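Local atomic coordinates of uncharacterized protein (Enterococcus faecalis, PDB entry 3D3Y), a protein that is of unknown function but carries a domain of the inactive M16 peptidase type and probably binds a metal ion. Residues A[345-348]-A[349-353]; A[398-401]-A[402-406]; A[64-67]-A[68-72]; A[113-116]-A[117-121]; A[374-377]-A[378-382]. One frame throughout, in Å; residues are numbered along the deposited sequence.

Contact 1 (A[345-348]-A[349-353])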
loop_
_atom_site.group_PDB
_atom_site.type_symbol
_atom_site.label_atom_id
_atom_site.label_comp_id
_atom_site.label_asym_id
_atom_site.label_seq_id
_atom_site.Cartn_x
_atom_site.Cartn_y
_atom_site.Cartn_z
ATOM N N ILE A 345 17.861 -16.641 -21.390
ATOM C CA ILE A 345 17.290 -16.975 -20.068
ATOM C C ILE A 345 17.418 -18.471 -19.819
ATOM O O ILE A 345 16.932 -19.288 -20.604
ATOM C CB ILE A 345 15.793 -16.555 -19.973
ATOM C CG1 ILE A 345 15.644 -15.061 -20.260
ATOM C CG2 ILE A 345 15.228 -16.845 -18.596
ATOM C CD1 ILE A 345 14.208 -14.600 -20.475
ATOM N N ARG A 346 18.093 -18.828 -18.735
ATOM C CA ARG A 346 18.357 -20.225 -18.446
ATOM C C ARG A 346 17.135 -20.851 -17.809
ATOM O O ARG A 346 16.367 -20.162 -17.139
ATOM C CB ARG A 346 19.530 -20.336 -17.474
ATOM C CG ARG A 346 20.839 -19.757 -18.016
ATOM C CD ARG A 346 21.888 -19.601 -16.907
ATOM N NE ARG A 346 21.865 -20.688 -15.910
ATOM C CZ ARG A 346 22.110 -21.983 -16.150
ATOM N NH1 ARG A 346 22.053 -22.856 -15.142
ATOM N NH2 ARG A 346 22.393 -22.421 -17.382
ATOM N N GLU A 347 16.989 -22.162 -17.974
ATOM C CA GLU A 347 15.884 -22.875 -17.349
ATOM C C GLU A 347 15.825 -22.677 -15.847
ATOM O O GLU A 347 14.756 -22.512 -15.294
ATOM C CB GLU A 347 15.913 -24.357 -17.697
ATOM C CG GLU A 347 15.182 -24.666 -19.014
ATOM C CD GLU A 347 13.867 -23.872 -19.192
ATOM O OE1 GLU A 347 13.032 -23.859 -18.237
ATOM O OE2 GLU A 347 13.685 -23.270 -20.289
ATOM N N LEU A 348 16.975 -22.658 -15.192
ATOM C CA LEU A 348 16.991 -22.532 -13.746
ATOM C C LEU A 348 16.528 -21.133 -13.309
ATOM O O LEU A 348 15.801 -21.007 -12.334
ATOM C CB LEU A 348 18.374 -22.888 -13.174
ATOM C CG LEU A 348 18.455 -22.874 -11.641
ATOM C CD1 LEU A 348 17.632 -24.030 -11.003
ATOM C CD2 LEU A 348 19.917 -22.896 -11.144
ATOM N N GLU A 349 16.938 -20.089 -14.033
ATOM C CA GLU A 349 16.410 -18.741 -13.780
ATOM C C GLU A 349 14.868 -18.712 -13.698
ATOM O O GLU A 349 14.306 -18.202 -12.731
ATOM C CB GLU A 349 16.902 -17.747 -14.847
ATOM C CG GLU A 349 18.378 -17.414 -14.706
ATOM C CD GLU A 349 18.855 -16.494 -15.794
ATOM O OE1 GLU A 349 18.657 -16.810 -16.979
ATOM O OE2 GLU A 349 19.458 -15.469 -15.465
ATOM N N ILE A 350 14.198 -19.269 -14.700
ATOM C CA ILE A 350 12.719 -19.234 -14.754
ATOM C C ILE A 350 12.116 -20.124 -13.682
ATOM O O ILE A 350 11.160 -19.712 -13.016
ATOM C CB ILE A 350 12.161 -19.700 -16.114
ATOM C CG1 ILE A 350 12.809 -18.958 -17.258
ATOM C CG2 ILE A 350 10.650 -19.438 -16.231
ATOM C CD1 ILE A 350 12.945 -19.847 -18.443
ATOM N N GLU A 351 12.668 -21.331 -13.532
ATOM C CA GLU A 351 12.143 -22.341 -12.615
ATOM C C GLU A 351 12.246 -21.828 -11.174
ATOM O O GLU A 351 11.281 -21.909 -10.407
ATOM C CB GLU A 351 12.926 -23.675 -12.735
ATOM C CG GLU A 351 12.672 -24.503 -14.027
ATOM C CD GLU A 351 13.509 -25.828 -14.099
ATOM O OE1 GLU A 351 14.499 -26.004 -13.318
ATOM O OE2 GLU A 351 13.161 -26.703 -14.936
ATOM N N GLN A 352 13.414 -21.289 -10.813
ATOM C CA GLN A 352 13.580 -20.701 -9.487
ATOM C C GLN A 352 12.657 -19.518 -9.240
ATOM O O GLN A 352 12.116 -19.376 -8.161
ATOM C CB GLN A 352 15.025 -20.259 -9.245
ATOM C CG GLN A 352 15.932 -21.376 -8.831
ATOM C CD GLN A 352 17.182 -20.817 -8.185
ATOM O OE1 GLN A 352 18.181 -20.593 -8.868
ATOM N NE2 GLN A 352 17.115 -20.523 -6.876
ATOM N N THR A 353 12.469 -18.676 -10.253
ATOM C CA THR A 353 11.544 -17.538 -10.136
ATOM C C THR A 353 10.109 -18.022 -9.904
ATOM O O THR A 353 9.444 -17.537 -8.993
ATOM C CB THR A 353 11.630 -16.630 -11.367
ATOM O OG1 THR A 353 12.980 -16.152 -11.474
ATOM C CG2 THR A 353 10.641 -15.465 -11.276
#

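Contact 2 (A[398-401]-A[402-406])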
loop_
_atom_site.group_PDB
_atom_site.type_symbol
_atom_site.label_atom_id
_atom_site.label_comp_id
_atom_site.label_asym_id
_atom_site.label_seq_id
_atom_site.Cartn_x
_atom_site.Cartn_y
_atom_site.Cartn_z
ATOM N N VAL A 398 3.817 -19.388 -17.676
ATOM C CA VAL A 398 4.600 -18.313 -18.292
ATOM C C VAL A 398 5.735 -18.884 -19.143
ATOM O O VAL A 398 6.477 -19.746 -18.682
ATOM C CB VAL A 398 5.141 -17.268 -17.263
ATOM C CG1 VAL A 398 6.013 -16.209 -17.972
ATOM C CG2 VAL A 398 3.977 -16.590 -16.498
ATOM N N THR A 399 5.854 -18.383 -20.375
ATOM C CA THR A 399 6.882 -18.830 -21.329
ATOM C C THR A 399 7.952 -17.764 -21.553
ATOM O O THR A 399 7.764 -16.601 -21.195
ATOM C CB THR A 399 6.264 -19.211 -22.675
ATOM O OG1 THR A 399 5.772 -18.032 -23.300
ATOM C CG2 THR A 399 5.101 -20.198 -22.490
ATOM N N ILE A 400 9.087 -18.161 -22.129
ATOM C CA ILE A 400 10.164 -17.218 -22.415
ATOM C C ILE A 400 9.719 -16.121 -23.378
ATOM O O ILE A 400 10.005 -14.951 -23.113
ATOM C CB ILE A 400 11.454 -17.932 -22.867
ATOM C CG1 ILE A 400 12.127 -18.567 -21.638
ATOM C CG2 ILE A 400 12.443 -16.966 -23.560
ATOM C CD1 ILE A 400 13.276 -19.562 -22.011
ATOM N N PRO A 401 9.025 -16.485 -24.490
ATOM C CA PRO A 401 8.517 -15.453 -25.409
ATOM C C PRO A 401 7.641 -14.401 -24.705
ATOM O O PRO A 401 7.741 -13.207 -25.030
ATOM C CB PRO A 401 7.757 -16.264 -26.481
ATOM C CG PRO A 401 8.501 -17.598 -26.514
ATOM C CD PRO A 401 8.787 -17.840 -25.021
ATOM N N GLU A 402 6.850 -14.811 -23.713
ATOM C CA GLU A 402 6.066 -13.833 -22.943
ATOM C C GLU A 402 6.932 -12.905 -22.109
ATOM O O GLU A 402 6.639 -11.687 -22.007
ATOM C CB GLU A 402 5.063 -14.515 -22.028
ATOM C CG GLU A 402 3.875 -15.182 -22.801
ATOM C CD GLU A 402 2.999 -16.029 -21.874
ATOM O OE1 GLU A 402 3.516 -16.468 -20.809
ATOM O OE2 GLU A 402 1.806 -16.258 -22.192
ATOM N N ILE A 403 7.991 -13.470 -21.525
ATOM C CA ILE A 403 8.956 -12.691 -20.738
ATOM C C ILE A 403 9.702 -11.686 -21.612
ATOM O O ILE A 403 9.929 -10.519 -21.177
ATOM C CB ILE A 403 9.950 -13.635 -19.996
ATOM C CG1 ILE A 403 9.197 -14.586 -19.035
ATOM C CG2 ILE A 403 11.057 -12.807 -19.270
ATOM C CD1 ILE A 403 9.944 -15.833 -18.616
ATOM N N GLN A 404 10.093 -12.125 -22.819
ATOM C CA GLN A 404 10.781 -11.276 -23.792
ATOM C C GLN A 404 9.879 -10.117 -24.204
ATOM O O GLN A 404 10.338 -8.963 -24.339
ATOM C CB GLN A 404 11.152 -12.056 -25.074
ATOM C CG GLN A 404 12.180 -13.161 -24.932
ATOM C CD GLN A 404 12.419 -13.877 -26.253
ATOM O OE1 GLN A 404 11.860 -14.958 -26.491
ATOM N NE2 GLN A 404 13.235 -13.286 -27.117
ATOM N N GLU A 405 8.597 -10.422 -24.427
ATOM C CA GLU A 405 7.627 -9.353 -24.748
ATOM C C GLU A 405 7.474 -8.293 -23.609
ATOM O O GLU A 405 7.446 -7.088 -23.882
ATOM C CB GLU A 405 6.270 -9.956 -25.162
ATOM C CG GLU A 405 5.172 -8.955 -25.497
ATOM C CD GLU A 405 5.538 -8.035 -26.661
ATOM O OE1 GLU A 405 6.345 -8.446 -27.542
ATOM O OE2 GLU A 405 5.004 -6.894 -26.683
ATOM N N VAL A 406 7.366 -8.734 -22.362
ATOM C CA VAL A 406 7.343 -7.820 -21.210
ATOM C C VAL A 406 8.624 -6.955 -21.255
ATOM O O VAL A 406 8.567 -5.724 -21.126
ATOM C CB VAL A 406 7.240 -8.611 -19.859
ATOM C CG1 VAL A 406 7.595 -7.730 -18.638
ATOM C CG2 VAL A 406 5.825 -9.200 -19.722
#

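Contact 3 (A[64-67]-A[68-72])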
loop_
_atom_site.group_PDB
_atom_site.type_symbol
_atom_site.label_atom_id
_atom_site.label_comp_id
_atom_site.label_asym_id
_atom_site.label_seq_id
_atom_site.Cartn_x
_atom_site.Cartn_y
_atom_site.Cartn_z
ATOM N N SER A 64 -7.532 2.101 25.893
ATOM C CA SER A 64 -7.024 0.746 26.011
ATOM C C SER A 64 -7.785 -0.086 27.068
ATOM O O SER A 64 -7.951 -1.290 26.929
ATOM C CB SER A 64 -5.506 0.746 26.187
ATOM O OG SER A 64 -5.176 1.001 27.504
ATOM N N GLU A 65 -8.334 0.582 28.067
ATOM C CA GLU A 65 -9.212 -0.038 29.036
ATOM C C GLU A 65 -10.537 -0.497 28.384
ATOM O O GLU A 65 -11.062 -1.550 28.723
ATOM C CB GLU A 65 -9.445 0.972 30.160
ATOM C CG GLU A 65 -10.640 0.813 31.122
ATOM C CD GLU A 65 -10.785 2.083 32.024
ATOM O OE1 GLU A 65 -9.732 2.560 32.551
ATOM O OE2 GLU A 65 -11.917 2.615 32.189
ATOM N N ARG A 66 -11.076 0.285 27.454
ATOM C CA ARG A 66 -12.251 -0.163 26.701
ATOM C C ARG A 66 -11.904 -1.399 25.833
ATOM O O ARG A 66 -12.663 -2.387 25.795
ATOM C CB ARG A 66 -12.767 0.969 25.821
ATOM C CG ARG A 66 -13.977 0.606 24.974
ATOM C CD ARG A 66 -15.091 -0.057 25.817
ATOM N NE ARG A 66 -16.311 -0.272 25.020
ATOM C CZ ARG A 66 -17.266 -1.149 25.326
ATOM N NH1 ARG A 66 -17.163 -1.898 26.404
ATOM N NH2 ARG A 66 -18.328 -1.265 24.552
ATOM N N LEU A 67 -10.754 -1.353 25.156
ATOM C CA LEU A 67 -10.284 -2.504 24.376
ATOM C C LEU A 67 -10.186 -3.794 25.216
ATOM O O LEU A 67 -10.511 -4.903 24.755
ATOM C CB LEU A 67 -8.958 -2.195 23.673
ATOM C CG LEU A 67 -9.070 -1.130 22.575
ATOM C CD1 LEU A 67 -7.657 -0.728 22.145
ATOM C CD2 LEU A 67 -9.905 -1.684 21.391
ATOM N N ALA A 68 -9.812 -3.618 26.471
ATOM C CA ALA A 68 -9.684 -4.723 27.408
ATOM C C ALA A 68 -11.073 -5.208 27.807
ATOM O O ALA A 68 -11.314 -6.414 27.878
ATOM C CB ALA A 68 -8.910 -4.255 28.614
ATOM N N GLU A 69 -12.013 -4.277 28.025
ATOM C CA GLU A 69 -13.404 -4.633 28.281
ATOM C C GLU A 69 -13.947 -5.443 27.134
ATOM O O GLU A 69 -14.791 -6.345 27.351
ATOM C CB GLU A 69 -14.300 -3.393 28.413
ATOM C CG GLU A 69 -14.346 -2.736 29.768
ATOM C CD GLU A 69 -15.135 -1.418 29.728
ATOM O OE1 GLU A 69 -16.024 -1.225 28.848
ATOM O OE2 GLU A 69 -14.828 -0.557 30.576
ATOM N N LEU A 70 -13.480 -5.115 25.915
ATOM C CA LEU A 70 -13.902 -5.829 24.719
ATOM C C LEU A 70 -13.120 -7.132 24.543
ATOM O O LEU A 70 -12.797 -7.547 23.415
ATOM C CB LEU A 70 -13.767 -4.944 23.472
ATOM C CG LEU A 70 -14.664 -3.689 23.455
ATOM C CD1 LEU A 70 -14.154 -2.649 22.433
ATOM C CD2 LEU A 70 -16.163 -4.054 23.180
ATOM N N TYR A 71 -12.820 -7.790 25.659
ATOM C CA TYR A 71 -12.221 -9.131 25.632
ATOM C C TYR A 71 -10.802 -9.094 24.997
ATOM O O TYR A 71 -10.362 -10.051 24.349
ATOM C CB TYR A 71 -13.212 -10.133 24.972
ATOM C CG TYR A 71 -14.698 -9.836 25.312
ATOM C CD1 TYR A 71 -15.271 -10.245 26.533
ATOM C CD2 TYR A 71 -15.516 -9.143 24.413
ATOM C CE1 TYR A 71 -16.636 -9.950 26.858
ATOM C CE2 TYR A 71 -16.871 -8.840 24.721
ATOM C CZ TYR A 71 -17.423 -9.244 25.946
ATOM O OH TYR A 71 -18.762 -8.942 26.232
ATOM N N GLY A 72 -10.086 -7.982 25.199
ATOM C CA GLY A 72 -8.695 -7.855 24.732
ATOM C C GLY A 72 -8.601 -7.708 23.210
ATOM O O GLY A 72 -7.803 -8.393 22.568
#

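Contact 4 (A[113-116]-A[117-121])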
loop_
_atom_site.group_PDB
_atom_site.type_symbol
_atom_site.label_atom_id
_atom_site.label_comp_id
_atom_site.label_asym_id
_atom_site.label_seq_id
_atom_site.Cartn_x
_atom_site.Cartn_y
_atom_site.Cartn_z
ATOM N N LEU A 113 -16.600 0.988 17.324
ATOM C CA LEU A 113 -16.447 1.654 16.036
ATOM C C LEU A 113 -17.284 2.930 15.921
ATOM O O LEU A 113 -16.822 3.950 15.381
ATOM C CB LEU A 113 -16.750 0.711 14.874
ATOM C CG LEU A 113 -15.848 -0.522 14.715
ATOM C CD1 LEU A 113 -16.490 -1.415 13.695
ATOM C CD2 LEU A 113 -14.433 -0.078 14.306
ATOM N N LYS A 114 -18.533 2.886 16.394
ATOM C CA LYS A 114 -19.377 4.066 16.287
ATOM C C LYS A 114 -18.741 5.237 17.053
ATOM O O LYS A 114 -18.808 6.418 16.595
ATOM C CB LYS A 114 -20.785 3.770 16.826
ATOM C CG LYS A 114 -21.765 4.894 16.628
ATOM C CD LYS A 114 -23.135 4.544 17.188
ATOM C CE LYS A 114 -24.147 5.595 16.730
ATOM N NZ LYS A 114 -25.443 5.570 17.488
ATOM N N GLU A 115 -18.182 4.916 18.232
ATOM C CA GLU A 115 -17.493 5.907 19.078
ATOM C C GLU A 115 -16.300 6.490 18.346
ATOM O O GLU A 115 -16.169 7.735 18.206
ATOM C CB GLU A 115 -17.065 5.299 20.425
ATOM C CG GLU A 115 -18.241 5.047 21.428
ATOM C CD GLU A 115 -18.895 6.356 21.942
ATOM O OE1 GLU A 115 -18.235 7.430 21.956
ATOM O OE2 GLU A 115 -20.090 6.312 22.323
ATOM N N ILE A 116 -15.442 5.604 17.851
ATOM C CA ILE A 116 -14.250 6.040 17.098
ATOM C C ILE A 116 -14.581 6.913 15.868
ATOM O O ILE A 116 -13.979 7.965 15.648
ATOM C CB ILE A 116 -13.397 4.833 16.679
ATOM C CG1 ILE A 116 -12.829 4.127 17.935
ATOM C CG2 ILE A 116 -12.287 5.274 15.661
ATOM C CD1 ILE A 116 -12.045 5.059 18.903
ATOM N N ILE A 117 -15.557 6.463 15.082
ATOM C CA ILE A 117 -15.854 7.112 13.798
ATOM C C ILE A 117 -16.696 8.377 13.908
ATOM O O ILE A 117 -16.398 9.391 13.250
ATOM C CB ILE A 117 -16.491 6.109 12.823
ATOM C CG1 ILE A 117 -15.481 4.984 12.527
ATOM C CG2 ILE A 117 -16.960 6.811 11.551
ATOM C CD1 ILE A 117 -16.101 3.842 11.707
ATOM N N PHE A 118 -17.716 8.330 14.762
ATOM C CA PHE A 118 -18.679 9.414 14.880
ATOM C C PHE A 118 -18.524 10.294 16.117
ATOM O O PHE A 118 -19.186 11.323 16.234
ATOM C CB PHE A 118 -20.084 8.818 14.802
ATOM C CG PHE A 118 -20.364 8.137 13.491
ATOM C CD1 PHE A 118 -20.820 8.873 12.404
ATOM C CD2 PHE A 118 -20.154 6.765 13.338
ATOM C CE1 PHE A 118 -21.069 8.254 11.181
ATOM C CE2 PHE A 118 -20.397 6.136 12.116
ATOM C CZ PHE A 118 -20.848 6.899 11.031
ATOM N N ALA A 119 -17.670 9.890 17.051
ATOM C CA ALA A 119 -17.445 10.714 18.238
ATOM C C ALA A 119 -15.956 10.909 18.457
ATOM O O ALA A 119 -15.432 10.542 19.502
ATOM C CB ALA A 119 -18.141 10.120 19.510
ATOM N N PRO A 120 -15.267 11.503 17.463
ATOM C CA PRO A 120 -13.845 11.759 17.648
ATOM C C PRO A 120 -13.653 12.871 18.671
ATOM O O PRO A 120 -14.628 13.530 19.067
ATOM C CB PRO A 120 -13.413 12.233 16.266
ATOM C CG PRO A 120 -14.628 12.889 15.713
ATOM C CD PRO A 120 -15.714 11.951 16.119
ATOM N N ASN A 121 -12.411 13.085 19.073
ATOM C CA ASN A 121 -12.092 14.014 20.139
ATOM C C ASN A 121 -12.002 15.446 19.588
ATOM O O ASN A 121 -10.928 16.050 19.537
ATOM C CB ASN A 121 -10.792 13.579 20.826
ATOM C CG ASN A 121 -10.582 14.269 22.169
ATOM O OD1 ASN A 121 -11.454 15.001 22.651
ATOM N ND2 ASN A 121 -9.405 14.037 22.785
HETATM O O HOH W 1 -15.965 8.671 21.634
#

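Contact 5 (A[374-377]-A[378-382])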
loop_
_atom_site.group_PDB
_atom_site.type_symbol
_atom_site.label_atom_id
_atom_site.label_comp_id
_atom_site.label_asym_id
_atom_site.label_seq_id
_atom_site.Cartn_x
_atom_site.Cartn_y
_atom_site.Cartn_z
ATOM N N LYS A 374 -7.568 -9.539 -0.525
ATOM C CA LYS A 374 -8.064 -10.204 -1.735
ATOM C C LYS A 374 -9.541 -9.879 -1.941
ATOM O O LYS A 374 -9.953 -9.577 -3.054
ATOM C CB LYS A 374 -7.869 -11.734 -1.668
ATOM C CG LYS A 374 -6.413 -12.169 -1.729
ATOM C CD LYS A 374 -6.219 -13.709 -1.761
ATOM C CE LYS A 374 -4.713 -14.023 -1.854
ATOM N NZ LYS A 374 -4.368 -15.453 -1.549
ATOM N N GLU A 375 -10.329 -9.948 -0.873
ATOM C CA GLU A 375 -11.763 -9.636 -0.947
ATOM C C GLU A 375 -11.996 -8.193 -1.397
ATOM O O GLU A 375 -12.876 -7.920 -2.214
ATOM C CB GLU A 375 -12.461 -9.877 0.399
ATOM C CG GLU A 375 -12.573 -11.345 0.808
ATOM C CD GLU A 375 -13.626 -12.120 0.017
ATOM O OE1 GLU A 375 -14.401 -11.505 -0.755
ATOM O OE2 GLU A 375 -13.682 -13.362 0.175
ATOM N N TYR A 376 -11.191 -7.270 -0.871
ATOM C CA TYR A 376 -11.324 -5.886 -1.267
ATOM C C TYR A 376 -11.026 -5.684 -2.751
ATOM O O TYR A 376 -11.831 -5.079 -3.470
ATOM C CB TYR A 376 -10.477 -4.979 -0.377
ATOM C CG TYR A 376 -10.874 -3.527 -0.493
ATOM C CD1 TYR A 376 -12.001 -3.048 0.144
ATOM C CD2 TYR A 376 -10.115 -2.635 -1.252
ATOM C CE1 TYR A 376 -12.387 -1.711 0.034
ATOM C CE2 TYR A 376 -10.487 -1.297 -1.371
ATOM C CZ TYR A 376 -11.614 -0.836 -0.711
ATOM O OH TYR A 376 -11.961 0.494 -0.804
ATOM N N LEU A 377 -9.899 -6.212 -3.228
ATOM C CA LEU A 377 -9.567 -6.085 -4.647
ATOM C C LEU A 377 -10.647 -6.667 -5.504
ATOM O O LEU A 377 -11.047 -6.060 -6.490
ATOM C CB LEU A 377 -8.225 -6.739 -5.019
ATOM C CG LEU A 377 -6.983 -6.103 -4.400
ATOM C CD1 LEU A 377 -5.730 -6.771 -4.962
ATOM C CD2 LEU A 377 -6.962 -4.575 -4.623
ATOM N N ASN A 378 -11.099 -7.859 -5.126
ATOM C CA ASN A 378 -12.203 -8.553 -5.770
ATOM C C ASN A 378 -13.471 -7.721 -5.892
ATOM O O ASN A 378 -14.172 -7.782 -6.904
ATOM C CB ASN A 378 -12.543 -9.742 -4.909
ATOM C CG ASN A 378 -12.621 -10.970 -5.683
ATOM O OD1 ASN A 378 -13.634 -11.221 -6.328
ATOM N ND2 ASN A 378 -11.536 -11.769 -5.663
ATOM N N GLU A 379 -13.764 -6.982 -4.831
ATOM C CA GLU A 379 -14.903 -6.086 -4.770
ATOM C C GLU A 379 -14.729 -4.956 -5.777
ATOM O O GLU A 379 -15.645 -4.634 -6.508
ATOM C CB GLU A 379 -15.046 -5.517 -3.353
ATOM C CG GLU A 379 -16.063 -4.387 -3.204
ATOM C CD GLU A 379 -17.486 -4.828 -3.508
ATOM O OE1 GLU A 379 -17.769 -6.051 -3.451
ATOM O OE2 GLU A 379 -18.324 -3.936 -3.797
ATOM N N LEU A 380 -13.536 -4.376 -5.821
ATOM C CA LEU A 380 -13.221 -3.345 -6.808
ATOM C C LEU A 380 -13.292 -3.861 -8.244
ATOM O O LEU A 380 -13.962 -3.280 -9.102
ATOM C CB LEU A 380 -11.839 -2.752 -6.529
ATOM C CG LEU A 380 -11.663 -2.142 -5.141
ATOM C CD1 LEU A 380 -10.214 -1.815 -4.884
ATOM C CD2 LEU A 380 -12.518 -0.903 -4.953
HETATM N N MSE A 381 -12.624 -4.976 -8.503
HETATM C CA MSE A 381 -12.497 -5.462 -9.859
HETATM C C MSE A 381 -12.956 -6.879 -9.983
HETATM O O MSE A 381 -12.133 -7.808 -9.991
HETATM C CB MSE A 381 -11.062 -5.329 -10.312
HETATM C CG MSE A 381 -10.563 -3.928 -10.196
HETATM SE SE MSE A 381 -8.749 -3.947 -10.751
HETATM C CE MSE A 381 -7.811 -4.124 -9.102
ATOM N N PRO A 382 -14.278 -7.047 -10.127
ATOM C CA PRO A 382 -14.982 -8.317 -9.993
ATOM C C PRO A 382 -14.559 -9.383 -10.978
ATOM O O PRO A 382 -14.782 -10.563 -10.735
ATOM C CB PRO A 382 -16.454 -7.938 -10.246
ATOM C CG PRO A 382 -16.525 -6.482 -10.001
ATOM C CD PRO A 382 -15.205 -5.953 -10.462
HETATM O O HOH W 2 -8.618 -11.714 -5.027
#

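Contact 1 (A[345-348]-A[349-353])
Glu349 curls back to Arg346 at the N-terminal end of helix 347-364, where Arg346 holds the N-cap position and a carboxylate three residues on closes the first turn. Glu349 CB lies 3.4 Å from Arg346 O. CG stands beside the backbone N (chi1 -72°) and the chain then runs extended, passing Arg346 CB. At the tip, OE1 accepts from Arg346 N at 2.7 Å with its anti lone pair, in a nearly straight bond (168° at the hydrogen); OE2 is salt-bridged to Lys289, so both oxygens are engaged. Farther along, Leu348 CG rests 3.6 Å from Gln352 OE1, one turn away. Glu349 O receives two donors from opposite faces of its plane, Thr353 N and Thr353 OG1, the hydroxyl at 2.7 Å. Ile345, just before the N-cap, reaches over the first turn to Ile350; the two cross at about a right angle, Ile281 of helix 272-284 packs on both, and Ile345 CG2 presses on Ile350 CG1 at 3.5 Å, tighter than usual carbon contact.

Contact 2 (A[398-401]-A[402-406])
Glu402 crosses Thr399 at a slant, its CG 3.5 Å from Thr399 OG1, and the pair forms a capping box at the start of helix 400-409. The box is reciprocal. Thr399 N donates to Glu402 OE1 at 3.1 Å, meeting that oxygen from above the carboxylate plane, 42° out of it. In return Glu402 N reaches Thr399 OG1 in a weak bond of 3.4 Å. A chi1 of 68° sets this hydroxyl between the backbone N and the carbonyl carbon of Thr399, facing the first turn. Glu402 OE1 also lies 3.3 Å from Val398 CA. Val398 adds an apolar contact with Ile403: the two side chains cross at about a right angle, Val398 CG1 3.7 Å from Ile403 CG1. One turn on, Gln404 OE1 approaches Ile400 CG2 at 3.6 Å, while Gln404 NE2 donates to Arg341 O. Glu405, with CG anti to its backbone N, is salt-bridged through OE2 to Arg409 NE. The helix start packs on two others: Ile403 on Val277 and Val406 on Ala274, Leu275 and Phe278 of helix 272-284, Ile400 on Glu347 and Ile350 of helix 347-364.

Contact 3 (A[64-67]-A[68-72])
Arg66 and Glu69 form a salt bridge one turn apart near the C-terminal end of helix 60-69. Arg66 NH1 donates to Glu69 OE1 at 2.8 Å, but the bond is bent (136° at the hydrogen) and the oxygen sits 27° out of the guanidinium plane. OE1 uses its anti lone pair, and the two planes stand 67° apart, so this is a single-bond bridge and not a flat, two-pronged pairing. The bend of Arg66 at chi2 brings its CD to 3.4 Å from Glu69 OE1. Leu70 CD2 lies over the centre of one guanidinium face, 3.7 Å above the plane, which pairs an apolar lid with a charged edge; Asp111 makes a long, weak ion pair with NH2.

Backbone acceptors are met in turn. Ser64 O takes Ala68 N, Glu65 O takes Glu69 N and, weakly, Ala68 N, and Arg66 O takes Leu70 N at 2.9 Å. Of the side-chain hydroxyls, Ser64 OG bonds to Gln60 O and Tyr71 OH to Glu108 of helix 105-118. Leu70 is the first residue to leave helical angles. Beyond it Gly72 N reaches Leu67 O at 3.1 Å, joining residues five apart in the chain (a 6→1 bond), and Tyr71 N reaches Ala68 O (the 5→2 bond). Both are weak; with the positive phi of Tyr71 they make this helix end a Schellman motif.

Contact 4 (A[113-116]-A[117-121])
Residues 113-118 form the C-terminal turn of helix 105-118, which packs on the six-stranded sheet, with the bonds Ile117 N to Leu113 O (2.8 Å) and Phe118 N to Lys114 O (2.9 Å). Ala119 is the first to leave helical angles (phi -130°, psi 59°), yet its N still donates to Glu115 O at 2.9 Å. That bond is bent, and its donor lies above the carbonyl plane, away from a lone pair. Pro120, with no N-H to give, follows as the chain departs toward strand 122-123.

Among the side chains, Phe118 crosses Lys114 at about a right angle, with CD2 4.1 Å from Lys114 CG. Lys114 O sits in the plane of the ring at its edge, 3.5 Å from CD2. One face of the same ring carries Ile117 CG2, offset toward the rim, and Phe223 pairs edge-to-face with the Phe118 ring. Ile117 also folds its CG1 to 3.3 Å from Leu113 O, and both residues face the sheet, packing on Ile90 of strand 85-95. Phe118 is turned toward Leu196 of helix 185-198 and Pro222.

Glu115 bends at chi2 (-67°), which brings its carboxylate back to the end of the helix beside the methyl of Ala119. Asn56 ND2 donates to OE1, and one water donates to both Glu115 OE1, at 2.6 Å, and Ala119 O.

Contact 5 (A[374-377]-A[378-382])
The Tyr376 ring meets Leu380 one turn on: Leu380 CD1 approaches Tyr376 CE2 at 3.6 Å and Tyr376 CD2 at 3.7 Å, coming obliquely to the ring. Tyr376 CG is anti to the backbone N (chi1 -164°), which puts the ring on the side of Leu380; the two side chains cross obliquely. Trp87 makes an edge-to-face pair with the ring and Arg30 a cation-pi contact, while the hydroxyl bonds to Asn32 ND2. The second flat group is the Asn378 amide. A water joins it to the previous turn, accepting from Asn378 ND2 at 3.0 Å and donating to Lys374 O at 3.2 Å; the same carbonyl takes Asn378 N at 2.9 Å. The backbone bonds continue to the end of helix 368-380, finishing with Met381 N on Leu377 O at 2.8 Å. Met381, a selenomethionine, is the first residue beyond helical angles. Glu375 is buried, its carboxylate oxygens met by Trp371 NE1 and by OG of Ser1, at the apparently tag-derived N terminus. The chemistry divides the helix: an aromatic and charged side turned to the six-stranded sheet, and a hydrated amide whose water shares a carbonyl already used by the helix.

Overall arrangement
From the N terminus, contact 3 finishes helix 60-69 and contact 4 finishes helix 105-118; they lie on the same side of the chain's centre, their centres about 16 Å apart, and Tyr71, just past the first helix, reaches the second. Contact 1 then starts helix 347-364, contact 5 ends helix 368-380, and contact 2 starts helix 400-409. All five are local turns in series, so none nests in or crosses another and none closes a long loop. Contacts 1 and 2 touch directly through Ile350 and Ile400, joining two helix starts beside helix 272-284. Contact 5, packed on the six-stranded sheet, lies between these groups, its centre about 27 Å from those of contacts 2 and 4.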